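Local coordinates for protein putative oxidoreductase (Jannaschia sp., PDB 3C24) that is probably an NAD(P)-dependent oxidoreductase, with a Rossmann-type nucleotide-binding domain and a largely helical C-terminal part related to 6-phosphogluconate dehydrogenase, at residues L38-I43 / M54-T59. Residues are numbered along the deposited sequence; the frame is centred on the assembly and turned at random.
Sequences LAAIEI and MGIPLT
The second strand of the Rossmann-type domain, 37-41, forms one border of the chain's sheet, and the loop that leaves helix 45-53 through a Schellman motif at G55 swings steeply across its outer edge. Direct backbone pairing amounts to one bond: T59 N donates a hydrogen bond to A40 O over 3.0 Å, the N-H...O angle 154° and the donor tilted 22° from the carbonyl plane. Water fills in on both sides of it. One molecule accepts from A40 N, donates to P57 O at 2.7 Å and also bonds T59 OG1; a second accepts from E42 N and donates to T59 O. T59 lies against the strand edge with both branches: chi1 of -79° sets OG1 beside its own backbone N, 3.7 Å from A39 CA, and CG2 faces I41 CD1. Toward helix 45-53, L58 CD1 lies 3.6 Å from A40 O and also meets E42 CB, while the side chains of I56 and L38 cross at about a right angle, I56 CG2 3.6 Å from L38 CD2. E42 turns its carboxylate elsewhere, to the backbone N atoms of G20 and A44. Across the strand's other edge, A39 and I41 hydrogen-bond to strand 13-17, and I41 also to A19 just after it; L51 of helix 45-53 packs against A40, I56 and L58, T28 and I31 of helix 22-33 meet L38, and W64 touches I41 and T59.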
loop_
_atom_site.group_PDB
_atom_site.type_symbol
_atom_site.label_atom_id
_atom_site.label_comp_id
_atom_site.label_asym_id
_atom_site.label_seq_id
_atom_site.Cartn_x
_atom_site.Cartn_y
_atom_site.Cartn_z
ATOM N N LEU A 38 -6.465 31.297 19.908
ATOM C CA LEU A 38 -7.075 31.182 18.596
ATOM C C LEU A 38 -7.856 32.375 18.126
ATOM O O LEU A 38 -8.602 32.989 18.880
ATOM C CB LEU A 38 -8.065 29.988 18.596
ATOM C CG LEU A 38 -8.939 29.783 17.348
ATOM C CD1 LEU A 38 -8.150 29.362 16.117
ATOM C CD2 LEU A 38 -10.049 28.745 17.627
ATOM N N ALA A 39 -7.702 32.671 16.850
ATOM C CA ALA A 39 -8.583 33.608 16.128
ATOM C C ALA A 39 -9.109 32.868 14.902
ATOM O O ALA A 39 -8.398 32.726 13.919
ATOM C CB ALA A 39 -7.887 34.904 15.711
ATOM N N ALA A 40 -10.367 32.406 14.995
ATOM C CA ALA A 40 -11.004 31.619 13.930
ATOM C C ALA A 40 -11.653 32.538 12.956
ATOM O O ALA A 40 -12.691 33.137 13.268
ATOM C CB ALA A 40 -12.021 30.618 14.477
ATOM N N ILE A 41 -11.059 32.597 11.769
ATOM C CA ILE A 41 -11.540 33.487 10.689
ATOM C C ILE A 41 -12.326 32.686 9.659
ATOM O O ILE A 41 -11.818 31.818 8.951
ATOM C CB ILE A 41 -10.367 34.268 9.991
ATOM C CG1 ILE A 41 -9.337 34.753 11.045
ATOM C CG2 ILE A 41 -10.937 35.401 9.035
ATOM C CD1 ILE A 41 -9.906 35.661 12.103
ATOM N N GLU A 42 -13.606 33.015 9.565
ATOM C CA GLU A 42 -14.518 32.281 8.688
ATOM C C GLU A 42 -15.687 33.133 8.298
ATOM O O GLU A 42 -16.408 33.578 9.158
ATOM C CB GLU A 42 -15.078 31.055 9.403
ATOM C CG GLU A 42 -16.022 30.221 8.549
ATOM C CD GLU A 42 -15.376 29.779 7.272
ATOM O OE1 GLU A 42 -14.456 28.919 7.319
ATOM O OE2 GLU A 42 -15.757 30.293 6.187
ATOM N N ILE A 43 -15.827 33.335 7.006
ATOM C CA ILE A 43 -16.894 34.191 6.487
ATOM C C ILE A 43 -18.050 33.383 5.959
ATOM O O ILE A 43 -19.157 33.913 5.874
ATOM C CB ILE A 43 -16.410 35.198 5.369
ATOM C CG1 ILE A 43 -15.909 34.450 4.130
ATOM C CG2 ILE A 43 -15.358 36.150 5.901
HETATM N N MSE A 54 -19.177 23.486 17.584
HETATM C CA MSE A 54 -18.020 22.900 18.261
HETATM C C MSE A 54 -17.642 23.735 19.484
HETATM O O MSE A 54 -16.688 23.428 20.194
HETATM C CB MSE A 54 -16.855 22.799 17.295
HETATM C CG MSE A 54 -17.145 21.918 16.148
HETATM SE SE MSE A 54 -15.835 22.312 14.725
HETATM C CE MSE A 54 -14.397 21.691 15.490
ATOM N N GLY A 55 -18.428 24.770 19.719
ATOM C CA GLY A 55 -18.192 25.704 20.820
ATOM C C GLY A 55 -16.998 26.618 20.618
ATOM O O GLY A 55 -16.386 27.133 21.565
ATOM N N ILE A 56 -16.642 26.819 19.361
ATOM C CA ILE A 56 -15.511 27.691 19.023
ATOM C C ILE A 56 -15.979 29.103 18.653
ATOM O O ILE A 56 -16.817 29.276 17.754
ATOM C CB ILE A 56 -14.659 27.084 17.896
ATOM C CG1 ILE A 56 -14.101 25.703 18.316
ATOM C CG2 ILE A 56 -13.538 28.044 17.555
ATOM C CD1 ILE A 56 -13.536 24.844 17.187
ATOM N N PRO A 57 -15.416 30.128 19.311
ATOM C CA PRO A 57 -15.893 31.471 19.007
ATOM C C PRO A 57 -15.472 31.942 17.638
ATOM O O PRO A 57 -14.415 31.561 17.141
ATOM C CB PRO A 57 -15.234 32.351 20.075
ATOM C CG PRO A 57 -14.337 31.531 20.830
ATOM C CD PRO A 57 -14.486 30.096 20.453
ATOM N N LEU A 58 -16.336 32.746 17.025
ATOM C CA LEU A 58 -16.041 33.358 15.718
ATOM C C LEU A 58 -15.333 34.678 15.914
ATOM O O LEU A 58 -15.665 35.435 16.811
ATOM C CB LEU A 58 -17.282 33.573 14.875
ATOM C CG LEU A 58 -17.432 32.416 13.887
ATOM C CD1 LEU A 58 -16.152 32.376 13.009
ATOM C CD2 LEU A 58 -17.705 31.131 14.632
ATOM N N THR A 59 -14.309 34.922 15.107
ATOM C CA THR A 59 -13.547 36.163 15.238
ATOM C C THR A 59 -13.839 37.093 14.088
ATOM O O THR A 59 -13.294 36.920 13.005
ATOM C CB THR A 59 -12.031 35.951 15.388
ATOM O OG1 THR A 59 -11.712 35.578 16.744
ATOM C CG2 THR A 59 -11.312 37.283 15.086
HETATM O O HOH W 1 -12.047 32.879 17.199
HETATM O O HOH W 2 -14.334 35.546 10.911
#